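PDB 7AL5: probable hydrolase, which probably acts as a hydrolase of the alpha/beta hydrolase superfamily. Local coordinates for residues I10-I15 against L85-Q90; D59-G64 against W78-D83; L122-G127 against V229-A234. One frame throughout, in Å; residues are numbered along the deposited sequence.

Interaction 1: residues I10-I15 against L85-Q90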
ATOM      1  N   ILE A  10      -6.987  11.323  11.542  1.00 19.57           N
ATOM      2  CA  ILE A  10      -6.986  10.406  12.659  1.00 21.89           C
ATOM      3  C   ILE A  10      -6.305   9.161  12.145  1.00 23.24           C
ATOM      4  O   ILE A  10      -6.862   8.458  11.292  1.00 18.98           O
ATOM      5  CB  ILE A  10      -8.386  10.076  13.183  1.00 20.38           C
ATOM      6  CG1 ILE A  10      -9.079  11.307  13.768  1.00 18.88           C
ATOM      7  CG2 ILE A  10      -8.242   8.996  14.246  1.00 22.28           C
ATOM      8  CD1 ILE A  10     -10.507  11.036  14.360  1.00 15.45           C
ATOM      9  N   SER A  11      -5.115   8.880  12.662  1.00 20.48           N
ATOM     10  CA  SER A  11      -4.292   7.779  12.178  1.00 24.10           C
ATOM     11  C   SER A  11      -4.637   6.487  12.917  1.00 19.23           C
ATOM     12  O   SER A  11      -4.360   6.340  14.107  1.00 15.70           O
ATOM     13  CB  SER A  11      -2.816   8.130  12.333  1.00 17.97           C
ATOM     14  OG  SER A  11      -2.515   9.194  11.439  1.00 28.34           O
ATOM     15  N   LEU A  12      -5.234   5.572  12.204  1.00 17.99           N
ATOM     16  CA  LEU A  12      -5.427   4.181  12.542  1.00 23.06           C
ATOM     17  C   LEU A  12      -4.270   3.370  11.980  1.00 16.46           C
ATOM     18  O   LEU A  12      -3.575   3.824  11.080  1.00 17.81           O
ATOM     19  CB  LEU A  12      -6.749   3.721  11.948  1.00 23.91           C
ATOM     20  CG  LEU A  12      -7.994   4.069  12.752  1.00 28.33           C
ATOM     21  CD1 LEU A  12      -7.988   5.472  13.266  1.00 24.32           C
ATOM     22  CD2 LEU A  12      -9.262   3.871  11.876  1.00 17.12           C
ATOM     23  N   PRO A  13      -4.040   2.160  12.475  1.00 16.08           N
ATOM     24  CA  PRO A  13      -2.930   1.350  11.935  1.00 15.98           C
ATOM     25  C   PRO A  13      -3.050   0.982  10.471  1.00 21.75           C
ATOM     26  O   PRO A  13      -2.018   0.843   9.801  1.00 22.78           O
ATOM     27  CB  PRO A  13      -2.953   0.098  12.806  1.00 13.39           C
ATOM     28  CG  PRO A  13      -3.646   0.566  14.107  1.00 20.57           C
ATOM     29  CD  PRO A  13      -4.645   1.568  13.682  1.00 18.86           C
ATOM     30  N   HIS A  14      -4.264   0.847   9.938  1.00 22.42           N
ATOM     31  CA  HIS A  14      -4.478   0.364   8.581  1.00 20.38           C
ATOM     32  C   HIS A  14      -5.066   1.353   7.610  1.00 17.36           C
ATOM     33  O   HIS A  14      -5.238   1.069   6.437  1.00 28.58           O
ATOM     34  CB  HIS A  14      -5.444  -0.809   8.616  1.00 20.21           C
ATOM     35  CG  HIS A  14      -6.758  -0.461   9.247  1.00 20.62           C
ATOM     36  ND1 HIS A  14      -6.909  -0.325  10.610  1.00 17.88           N
ATOM     37  CD2 HIS A  14      -7.966  -0.180   8.700  1.00 15.43           C
ATOM     38  CE1 HIS A  14      -8.167  -0.019  10.874  1.00 21.21           C
ATOM     39  NE2 HIS A  14      -8.832   0.051   9.734  1.00 15.11           N
ATOM     40  N   ILE A  15      -5.486   2.496   8.107  1.00 17.62           N
ATOM     41  CA  ILE A  15      -6.099   3.559   7.272  1.00 15.58           C
ATOM     42  C   ILE A  15      -6.008   4.887   8.011  1.00 21.36           C
ATOM     43  O   ILE A  15      -5.934   4.889   9.207  1.00 16.93           O
ATOM     44  CB  ILE A  15      -7.551   3.205   6.911  1.00 16.83           C
ATOM     45  CG1 ILE A  15      -8.143   4.213   5.931  1.00 15.29           C
ATOM     46  CG2 ILE A  15      -8.407   3.059   8.143  1.00 13.28           C
ATOM     47  CD1 ILE A  15      -9.225   3.654   5.089  1.00 15.74           C
ATOM     48  N   LEU A  85     -14.298   1.883  16.228  1.00 17.27           N
ATOM     49  CA  LEU A  85     -13.708   1.471  17.504  1.00 22.79           C
ATOM     50  C   LEU A  85     -12.257   1.927  17.615  1.00 20.51           C
ATOM     51  O   LEU A  85     -11.822   2.444  18.653  1.00 18.31           O
ATOM     52  CB  LEU A  85     -13.813  -0.047  17.652  1.00 24.00           C
ATOM     53  CG  LEU A  85     -13.211  -0.707  18.898  1.00 26.00           C
ATOM     54  CD1 LEU A  85     -13.945  -0.253  20.124  1.00 28.51           C
ATOM     55  CD2 LEU A  85     -13.269  -2.202  18.799  1.00 26.32           C
HETATM   56  N   MSE A  86     -11.503   1.771  16.550  1.00 22.64           N
HETATM   57  CA  MSE A  86     -10.087   2.176  16.480  1.00 23.53           C
HETATM   58  C   MSE A  86      -9.958   3.695  16.557  1.00 20.72           C
HETATM   59  O   MSE A  86      -8.963   4.130  17.058  1.00 19.54           O
HETATM   60  CB  MSE A  86      -9.434   1.496  15.293  1.00 22.83           C
HETATM   61  CG  MSE A  86      -9.462   0.027  15.472  1.00 28.90           C
HETATM   62 SE   MSE A  86      -8.146  -0.847  14.473  1.00 43.89          SE
HETATM   63  CE  MSE A  86      -6.808  -1.125  15.787  1.00 45.26           C
ATOM     64  N   VAL A  87     -10.899   4.450  16.008  1.00 17.91           N
ATOM     65  CA  VAL A  87     -10.873   5.895  16.146  1.00 18.61           C
ATOM     66  C   VAL A  87     -10.931   6.265  17.615  1.00 19.35           C
ATOM     67  O   VAL A  87     -10.142   7.085  18.095  1.00 16.83           O
ATOM     68  CB  VAL A  87     -12.028   6.543  15.370  1.00 23.29           C
ATOM     69  CG1 VAL A  87     -12.257   7.894  15.918  1.00 15.67           C
ATOM     70  CG2 VAL A  87     -11.725   6.614  13.846  1.00 20.06           C
ATOM     71  N   ALA A  88     -11.846   5.637  18.365  1.00 17.78           N
ATOM     72  CA  ALA A  88     -11.959   5.927  19.800  1.00 22.03           C
ATOM     73  C   ALA A  88     -10.676   5.582  20.548  1.00 22.69           C
ATOM     74  O   ALA A  88     -10.255   6.315  21.457  1.00 23.60           O
ATOM     75  CB  ALA A  88     -13.137   5.152  20.429  1.00 22.65           C
ATOM     76  N   GLU A  89     -10.072   4.438  20.218  1.00 19.48           N
ATOM     77  CA  GLU A  89      -8.773   4.087  20.794  1.00 28.72           C
ATOM     78  C   GLU A  89      -7.724   5.156  20.525  1.00 24.92           C
ATOM     79  O   GLU A  89      -6.921   5.491  21.409  1.00 20.23           O
ATOM     80  CB  GLU A  89      -8.292   2.758  20.225  1.00 32.52           C
ATOM     81  CG  GLU A  89      -9.167   1.596  20.619  1.00 41.95           C
ATOM     82  CD  GLU A  89      -8.842   1.077  22.000  1.00 39.63           C
ATOM     83  OE1 GLU A  89      -7.689   0.655  22.200  1.00 41.44           O
ATOM     84  OE2 GLU A  89      -9.737   1.104  22.875  1.00 44.17           O
ATOM     85  N   GLN A  90      -7.705   5.685  19.300  1.00 23.06           N
ATOM     86  CA  GLN A  90      -6.728   6.696  18.914  1.00 24.99           C
ATOM     87  C   GLN A  90      -7.017   8.048  19.562  1.00 25.33           C
ATOM     88  O   GLN A  90      -6.109   8.876  19.718  1.00 19.61           O
ATOM     89  CB  GLN A  90      -6.721   6.803  17.396  1.00 18.23           C
ATOM     90  CG  GLN A  90      -5.710   7.752  16.878  1.00 26.42           C
ATOM     91  CD  GLN A  90      -4.268   7.267  17.089  1.00 28.39           C
ATOM     92  OE1 GLN A  90      -3.998   6.113  17.459  1.00 24.93           O
ATOM     93  NE2 GLN A  90      -3.343   8.162  16.850  1.00 28.26           N
TER
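Ile10 and Leu12 pack on Met86, Val87 and Gln90 in an apolar strand-to-helix contact, where the end of edge strand 7-11 and the tight turn into strand 16-22 lie against helix 77-90 on one side of the alpha/beta hydrolase sheet. Beta-branched Val87 divides its methyls between two partners: CG1 meets Ile10 CD1 at 3.9 Å, the two side chains crossing at nearly a right angle, while CG2 lies 4.0 Å from Leu12 CD1. Leu12 also sets its CG 3.9 Å from Met86 CB, near the root of that side chain.

The selenomethionine at Met86 reaches further, to the turn itself. A bend at chi3 (99°) takes CE to the Pro13 ring, 4.0 Å from CG, and leaves SE at the edge of the His14 imidazole, 3.7 Å from CE1. This long, pliable chain suits a place between a proline and a histidine. Meanwhile His14 NE2 hydrogen-bonds to Asp83 one turn earlier on the helix, and Leu150 of a neighbouring subunit packs on Met86.

Gln90 lies at the other end. With CG trans to the backbone N and a turn at chi2 (68°), its amide comes beneath the Ser11 carbonyl, whose O sits over the amide face, 3.1 Å from CD and 3.4 Å from both OE1 and NE2. The approach is consistent with a dipolar contact to the amide carbon, and neither amide end is bonded to this oxygen. The Ser11 hydroxyl instead bonds Glu191 of another subunit.

No hydrogen bond joins the two segments themselves; the fit of methyls, proline ring and selenium carries them, while a directional tie of the turn to this helix, His14 to Asp83, lies just outside.

Interaction 2: residues D59-G64 against W78-D83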
ATOM      1  N   ASP A  59     -15.446  10.905   8.699  1.00 14.48           N
ATOM      2  CA  ASP A  59     -15.644  10.434   7.346  1.00 15.41           C
ATOM      3  C   ASP A  59     -15.379   8.942   7.372  1.00 15.92           C
ATOM      4  O   ASP A  59     -14.294   8.506   7.760  1.00 16.93           O
ATOM      5  CB  ASP A  59     -14.723  11.126   6.349  1.00 21.19           C
ATOM      6  CG  ASP A  59     -15.227  12.493   5.924  1.00 18.30           C
ATOM      7  OD1 ASP A  59     -16.451  12.674   5.828  1.00 14.03           O
ATOM      8  OD2 ASP A  59     -14.388  13.388   5.670  1.00 15.96           O
ATOM      9  N   PHE A  60     -16.351   8.154   6.973  1.00 18.23           N
ATOM     10  CA  PHE A  60     -16.039   6.743   6.785  1.00 19.29           C
ATOM     11  C   PHE A  60     -14.941   6.573   5.744  1.00 16.39           C
ATOM     12  O   PHE A  60     -14.717   7.440   4.877  1.00 12.89           O
ATOM     13  CB  PHE A  60     -17.271   5.967   6.334  1.00 22.27           C
ATOM     14  CG  PHE A  60     -18.180   5.555   7.443  1.00 18.77           C
ATOM     15  CD1 PHE A  60     -17.683   4.998   8.584  1.00 12.19           C
ATOM     16  CD2 PHE A  60     -19.554   5.715   7.310  1.00 24.09           C
ATOM     17  CE1 PHE A  60     -18.531   4.595   9.605  1.00 19.31           C
ATOM     18  CE2 PHE A  60     -20.406   5.294   8.305  1.00 23.27           C
ATOM     19  CZ  PHE A  60     -19.878   4.726   9.463  1.00 19.30           C
ATOM     20  N   ALA A  61     -14.235   5.447   5.840  1.00 15.83           N
ATOM     21  CA  ALA A  61     -13.352   5.054   4.745  1.00 15.31           C
ATOM     22  C   ALA A  61     -14.075   5.264   3.426  1.00 13.92           C
ATOM     23  O   ALA A  61     -15.280   5.035   3.333  1.00 14.63           O
ATOM     24  CB  ALA A  61     -12.933   3.590   4.877  1.00 15.14           C
ATOM     25  N   GLY A  62     -13.340   5.744   2.421  1.00 16.82           N
ATOM     26  CA  GLY A  62     -13.841   5.897   1.070  1.00 13.54           C
ATOM     27  C   GLY A  62     -14.837   7.007   0.861  1.00 14.47           C
ATOM     28  O   GLY A  62     -15.469   7.056  -0.207  1.00 15.62           O
ATOM     29  N   HIS A  63     -15.013   7.882   1.850  1.00  9.47           N
ATOM     30  CA  HIS A  63     -16.020   8.933   1.824  1.00 13.21           C
ATOM     31  C   HIS A  63     -15.371  10.271   2.217  1.00 15.28           C
ATOM     32  O   HIS A  63     -14.336  10.321   2.866  1.00 14.20           O
ATOM     33  CB  HIS A  63     -17.200   8.669   2.814  1.00 14.93           C
ATOM     34  CG  HIS A  63     -18.050   7.476   2.503  1.00 16.76           C
ATOM     35  ND1 HIS A  63     -17.598   6.180   2.657  1.00 13.38           N
ATOM     36  CD2 HIS A  63     -19.353   7.382   2.127  1.00 14.39           C
ATOM     37  CE1 HIS A  63     -18.566   5.339   2.328  1.00 14.17           C
ATOM     38  NE2 HIS A  63     -19.646   6.041   2.030  1.00 16.17           N
ATOM     39  N   GLY A  64     -16.024  11.371   1.896  1.00 16.32           N
ATOM     40  CA  GLY A  64     -15.458  12.655   2.226  1.00 12.51           C
ATOM     41  C   GLY A  64     -13.979  12.752   1.912  1.00 15.57           C
ATOM     42  O   GLY A  64     -13.539  12.579   0.766  1.00 19.59           O
ATOM     43  N   TRP A  78     -19.211  -4.316   9.118  1.00 18.02           N
ATOM     44  CA  TRP A  78     -18.336  -4.577  10.288  1.00 21.97           C
ATOM     45  C   TRP A  78     -16.927  -4.019  10.074  1.00 19.52           C
ATOM     46  O   TRP A  78     -16.250  -3.820  11.043  1.00 15.69           O
ATOM     47  CB  TRP A  78     -18.359  -6.036  10.739  1.00 21.30           C
ATOM     48  CG  TRP A  78     -18.130  -7.002   9.639  1.00 24.34           C
ATOM     49  CD1 TRP A  78     -16.940  -7.448   9.179  1.00 21.73           C
ATOM     50  CD2 TRP A  78     -19.136  -7.615   8.832  1.00 22.20           C
ATOM     51  NE1 TRP A  78     -17.139  -8.310   8.152  1.00 27.29           N
ATOM     52  CE2 TRP A  78     -18.471  -8.434   7.920  1.00 24.04           C
ATOM     53  CE3 TRP A  78     -20.524  -7.546   8.791  1.00 25.73           C
ATOM     54  CZ2 TRP A  78     -19.149  -9.188   6.977  1.00 34.13           C
ATOM     55  CZ3 TRP A  78     -21.196  -8.289   7.857  1.00 30.49           C
ATOM     56  CH2 TRP A  78     -20.514  -9.094   6.960  1.00 32.38           C
ATOM     57  N   ASP A  79     -16.460  -3.851   8.846  1.00 21.59           N
ATOM     58  CA  ASP A  79     -15.195  -3.143   8.665  1.00 21.03           C
ATOM     59  C   ASP A  79     -15.309  -1.711   9.175  1.00 19.09           C
ATOM     60  O   ASP A  79     -14.385  -1.209   9.811  1.00 17.43           O
ATOM     61  CB  ASP A  79     -14.751  -3.174   7.205  1.00 22.71           C
ATOM     62  CG  ASP A  79     -14.615  -4.598   6.655  1.00 20.66           C
ATOM     63  OD1 ASP A  79     -14.056  -5.493   7.365  1.00 14.68           O
ATOM     64  OD2 ASP A  79     -15.098  -4.789   5.502  1.00 17.74           O
ATOM     65  N   TYR A  80     -16.448  -1.052   8.976  1.00 19.24           N
ATOM     66  CA  TYR A  80     -16.698   0.319   9.487  1.00 20.97           C
ATOM     67  C   TYR A  80     -16.723   0.304  11.017  1.00 18.58           C
ATOM     68  O   TYR A  80     -16.182   1.186  11.615  1.00 15.69           O
ATOM     69  CB  TYR A  80     -18.006   0.922   8.981  1.00 20.84           C
ATOM     70  CG  TYR A  80     -18.069   1.269   7.520  1.00 22.69           C
ATOM     71  CD1 TYR A  80     -17.121   2.074   6.917  1.00 21.33           C
ATOM     72  CD2 TYR A  80     -19.119   0.804   6.753  1.00 25.25           C
ATOM     73  CE1 TYR A  80     -17.208   2.393   5.580  1.00 17.64           C
ATOM     74  CE2 TYR A  80     -19.221   1.111   5.419  1.00 16.50           C
ATOM     75  CZ  TYR A  80     -18.270   1.913   4.834  1.00 22.27           C
ATOM     76  OH  TYR A  80     -18.417   2.203   3.526  1.00 23.08           O
ATOM     77  N   ALA A  81     -17.355  -0.699  11.607  1.00 17.66           N
ATOM     78  CA  ALA A  81     -17.416  -0.832  13.056  1.00 17.72           C
ATOM     79  C   ALA A  81     -16.025  -0.866  13.666  1.00 15.47           C
ATOM     80  O   ALA A  81     -15.733  -0.146  14.622  1.00 18.86           O
ATOM     81  CB  ALA A  81     -18.177  -2.098  13.429  1.00 22.71           C
ATOM     82  N   LEU A  82     -15.144  -1.686  13.112  1.00 15.33           N
ATOM     83  CA  LEU A  82     -13.766  -1.678  13.569  1.00 15.47           C
ATOM     84  C   LEU A  82     -13.137  -0.286  13.443  1.00 15.96           C
ATOM     85  O   LEU A  82     -12.475   0.173  14.376  1.00 17.38           O
ATOM     86  CB  LEU A  82     -12.952  -2.718  12.795  1.00 16.86           C
ATOM     87  CG  LEU A  82     -11.477  -2.804  13.218  1.00 23.31           C
ATOM     88  CD1 LEU A  82     -11.318  -3.101  14.731  1.00 19.33           C
ATOM     89  CD2 LEU A  82     -10.742  -3.839  12.397  1.00 26.88           C
ATOM     90  N   ASP A  83     -13.279   0.382  12.281  1.00 13.08           N
ATOM     91  CA  ASP A  83     -12.655   1.706  12.134  1.00 18.20           C
ATOM     92  C   ASP A  83     -13.148   2.672  13.218  1.00 16.67           C
ATOM     93  O   ASP A  83     -12.376   3.456  13.789  1.00 15.28           O
ATOM     94  CB  ASP A  83     -12.941   2.333  10.757  1.00 15.76           C
ATOM     95  CG  ASP A  83     -12.516   1.458   9.547  1.00 16.83           C
ATOM     96  OD1 ASP A  83     -11.647   0.561   9.656  1.00 15.37           O
ATOM     97  OD2 ASP A  83     -13.067   1.692   8.444  1.00 20.90           O
TER
HETATM   98  O   HOH W   1     -14.104   4.056   8.279  1.00 17.45           O
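Phe60 and Tyr80 make the principal aromatic contact, with centroids 4.3 Å apart and planes inclined at 36°, too oblique for a stack and too flat for an edge-to-face pair. The closest atoms are the two CD1 carbons, Phe60 CD1 and Tyr80 CD1, at 3.4 Å. Tyr80 CG lies over one face of the phenylalanine ring, displaced toward its rim, and Phe60 CB comes over Tyr80 CE1. The broad rings let both side chains pack against Met103, next to the putative nucleophile, as well as against each other.

Among the polar approaches, Tyr80 OH stands at the His63 edge, 3.4 Å from CE1. The imidazole is held by its own loop: ND1 donates to Ala61 O at 2.7 Å, exactly in the ring plane, and that same oxygen also lies at the edge of the Tyr80 ring.

Phe60, Ala61 and His63 belong to the Asp-x-x-Gly-x-Gly-x-Ser loop familiar in alpha/beta hydrolases, between strand 53-58 and helix 77-90. A type II turn from Phe60 to His63 puts Gly62 at the position where a positive phi is required (72°), and glycine accepts it without strain.

Water supplies the remaining link. One molecule accepts from Ala61 N at 2.8 Å and donates to Asp83 OD2 at 2.6 Å. The small Ala61 CB packs 4.0 Å from this OD2, which also forms a salt bridge with Arg69.

Interaction 3: residues L122-G127 against V229-A234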
ATOM      1  N   LEU A 122     -26.878   5.543  22.177  1.00 19.34           N
ATOM      2  CA  LEU A 122     -27.065   5.646  20.731  1.00 19.17           C
ATOM      3  C   LEU A 122     -28.120   6.700  20.408  1.00 20.65           C
ATOM      4  O   LEU A 122     -29.246   6.637  20.921  1.00 18.97           O
ATOM      5  CB  LEU A 122     -27.517   4.324  20.112  1.00 19.15           C
ATOM      6  CG  LEU A 122     -26.565   3.153  20.032  1.00 26.78           C
ATOM      7  CD1 LEU A 122     -27.246   1.982  19.329  1.00 22.27           C
ATOM      8  CD2 LEU A 122     -25.331   3.561  19.294  1.00 27.43           C
ATOM      9  N   ALA A 123     -27.757   7.657  19.558  1.00 21.00           N
ATOM     10  CA  ALA A 123     -28.696   8.584  18.942  1.00 20.16           C
ATOM     11  C   ALA A 123     -28.749   8.236  17.465  1.00 21.68           C
ATOM     12  O   ALA A 123     -27.730   8.332  16.777  1.00 18.81           O
ATOM     13  CB  ALA A 123     -28.268  10.033  19.142  1.00 21.13           C
ATOM     14  N   LEU A 124     -29.921   7.816  16.987  1.00 21.36           N
ATOM     15  CA  LEU A 124     -30.075   7.246  15.656  1.00 25.77           C
ATOM     16  C   LEU A 124     -31.020   8.099  14.834  1.00 23.56           C
ATOM     17  O   LEU A 124     -32.083   8.494  15.325  1.00 20.00           O
ATOM     18  CB  LEU A 124     -30.627   5.809  15.721  1.00 18.13           C
ATOM     19  CG  LEU A 124     -29.809   4.829  16.569  1.00 17.01           C
ATOM     20  CD1 LEU A 124     -30.401   3.439  16.506  1.00 21.26           C
ATOM     21  CD2 LEU A 124     -28.353   4.774  16.094  1.00 21.92           C
ATOM     22  N   ILE A 125     -30.641   8.343  13.575  1.00 18.22           N
ATOM     23  CA  ILE A 125     -31.441   9.121  12.638  1.00 21.18           C
ATOM     24  C   ILE A 125     -31.875   8.213  11.496  1.00 23.23           C
ATOM     25  O   ILE A 125     -31.106   7.946  10.561  1.00 19.70           O
ATOM     26  CB  ILE A 125     -30.696  10.341  12.110  1.00 21.17           C
ATOM     27  CG1 ILE A 125     -30.195  11.171  13.290  1.00 23.84           C
ATOM     28  CG2 ILE A 125     -31.634  11.178  11.214  1.00 20.00           C
ATOM     29  CD1 ILE A 125     -29.497  12.466  12.886  1.00 19.86           C
ATOM     30  N   ASP A 126     -33.108   7.719  11.618  1.00 22.93           N
ATOM     31  CA  ASP A 126     -33.908   7.139  10.545  1.00 24.84           C
ATOM     32  C   ASP A 126     -33.120   6.012   9.900  1.00 22.99           C
ATOM     33  O   ASP A 126     -33.053   5.886   8.679  1.00 20.25           O
ATOM     34  CB  ASP A 126     -34.331   8.235   9.550  1.00 28.54           C
ATOM     35  CG  ASP A 126     -35.519   7.827   8.628  1.00 27.79           C
ATOM     36  OD1 ASP A 126     -36.608   7.748   9.192  1.00 30.04           O
ATOM     37  OD2 ASP A 126     -35.409   7.723   7.377  1.00 19.49           O
ATOM     38  N   GLY A 127     -32.551   5.163  10.748  1.00 21.65           N
ATOM     39  CA  GLY A 127     -31.820   3.943  10.377  1.00 20.37           C
ATOM     40  C   GLY A 127     -31.787   2.954  11.521  1.00 21.66           C
ATOM     41  O   GLY A 127     -31.753   3.394  12.641  1.00 21.98           O
ATOM     42  N   VAL A 229     -31.259   4.187  23.733  1.00 13.36           N
ATOM     43  CA  VAL A 229     -31.298   4.471  22.304  1.00 17.38           C
ATOM     44  C   VAL A 229     -32.393   5.499  22.037  1.00 23.83           C
ATOM     45  O   VAL A 229     -33.543   5.305  22.442  1.00 16.35           O
ATOM     46  CB  VAL A 229     -31.558   3.204  21.464  1.00 19.41           C
ATOM     47  CG1 VAL A 229     -31.629   3.561  19.982  1.00 20.72           C
ATOM     48  CG2 VAL A 229     -30.448   2.120  21.675  1.00 21.05           C
ATOM     49  N   SER A 230     -32.036   6.572  21.327  1.00 23.66           N
ATOM     50  CA  SER A 230     -32.976   7.541  20.789  1.00 19.41           C
ATOM     51  C   SER A 230     -33.046   7.376  19.280  1.00 20.11           C
ATOM     52  O   SER A 230     -32.033   7.543  18.593  1.00 26.02           O
ATOM     53  CB  SER A 230     -32.543   8.957  21.132  1.00 18.57           C
ATOM     54  OG  SER A 230     -33.602   9.848  20.886  1.00 16.97           O
ATOM     55  N   LEU A 231     -34.238   7.087  18.764  1.00 19.76           N
ATOM     56  CA  LEU A 231     -34.471   6.892  17.342  1.00 16.10           C
ATOM     57  C   LEU A 231     -35.371   7.998  16.796  1.00 22.84           C
ATOM     58  O   LEU A 231     -36.479   8.220  17.293  1.00 23.16           O
ATOM     59  CB  LEU A 231     -35.091   5.523  17.091  1.00 17.42           C
ATOM     60  CG  LEU A 231     -35.425   5.064  15.676  1.00 21.90           C
ATOM     61  CD1 LEU A 231     -34.174   5.076  14.797  1.00 19.79           C
ATOM     62  CD2 LEU A 231     -36.043   3.697  15.712  1.00 22.49           C
ATOM     63  N   VAL A 232     -34.900   8.676  15.763  1.00 23.11           N
ATOM     64  CA  VAL A 232     -35.693   9.657  15.030  1.00 26.35           C
ATOM     65  C   VAL A 232     -36.154   9.038  13.715  1.00 23.08           C
ATOM     66  O   VAL A 232     -35.389   8.336  13.025  1.00 23.35           O
ATOM     67  CB  VAL A 232     -34.893  10.950  14.789  1.00 24.46           C
ATOM     68  CG1 VAL A 232     -35.542  11.768  13.696  1.00 27.08           C
ATOM     69  CG2 VAL A 232     -34.785  11.765  16.062  1.00 19.21           C
ATOM     70  N   LEU A 233     -37.430   9.257  13.390  1.00 21.09           N
ATOM     71  CA  LEU A 233     -38.083   8.603  12.264  1.00 20.58           C
ATOM     72  C   LEU A 233     -38.667   9.703  11.402  1.00 22.69           C
ATOM     73  O   LEU A 233     -39.461  10.518  11.892  1.00 23.89           O
ATOM     74  CB  LEU A 233     -39.168   7.639  12.731  1.00 27.29           C
ATOM     75  CG  LEU A 233     -38.634   6.556  13.650  1.00 26.50           C
ATOM     76  CD1 LEU A 233     -39.672   6.077  14.637  1.00 36.88           C
ATOM     77  CD2 LEU A 233     -38.172   5.447  12.847  1.00 25.68           C
ATOM     78  N   ALA A 234     -38.204   9.781  10.155  1.00 21.47           N
ATOM     79  CA  ALA A 234     -38.648  10.824   9.241  1.00 22.85           C
ATOM     80  C   ALA A 234     -39.951  10.366   8.617  1.00 24.22           C
ATOM     81  O   ALA A 234     -40.046   9.220   8.179  1.00 19.80           O
ATOM     82  CB  ALA A 234     -37.594  11.079   8.164  1.00 22.44           C
TER
HETATM   83  O   HOH W   2     -38.933   6.948   8.828  1.00 20.39           O
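Leu122, Leu124, Val229 and Leu231 form the apolar centre on one face of two neighbouring strands in the parallel part of the alpha/beta hydrolase sheet. Leu122 and Val229 lie side by side and point the same way, CD1 of the leucine 4.0 Å from CG2 of the valine. The valine's other methyl, CG1, meets Leu124 CD1 at 3.7 Å, and Leu231 CD1 reaches across to Leu124 CB at the same spacing because its CG is trans to the backbone N (chi1 -179°). Helix 103-114, which follows the putative nucleophile elbow, packs on Leu122 and Leu124. On the reverse face Ala123, Ile125, Ser230 and Val232 turn toward helices 270-285 and 265-268. The small Ala123 and Ser230 there leave room for the phenylalanines of helix 270-285.

The strand axes run nearly parallel, 4.7 Å apart, and the backbone ladder shuttles between them: Ser230 N to Leu122 O, Leu124 N to Ser230 O, Val232 N to Leu124 O. The last rung, Asp126 N to Val232 O, is weak, its N-H...O angle only 128°; the chain leaves the strand here, Asp126 taking a positive phi (56°).

That break presents the Asp126 carboxylate at the strand's carboxyl end. OD2 bonds His263 ND1 and Met238 N, consistent with Asp126 being the acid of a Ser102-His263-Asp126 triad. Such a place, directly after this strand, recalls pancreatic lipase, whereas the classical acid follows the next one. OD1 is gripped from the neighbouring strand: Ala234 N donates to it at 2.8 Å, from above the carboxylate plane. A water bridges the two segments at this end, donating to Asp126 OD1 at 2.5 Å and to Ala234 O at 2.6 Å.

From the N terminus, edge strand 7-11 and its turn open the first loop, which interaction 1 closes some 70 residues later on helix 77-90. Interaction 2 falls wholly within that loop: it begins after strand 53-58 and closes on the earlier part of the same helix. The two contacts touch, Ile15 CD1 packing on Ala61 CB and Leu12 CD2 on the Asp83 backbone, and they share this helix, which carries both the sheet's antiparallel edge and a loop near the putative nucleophile. Interaction 3 starts only afterwards, joining strands 119-125 and 229-234 across an excursion of about a hundred residues. Its centre lies about 25 Å from that of interaction 1, with the sheet common to both.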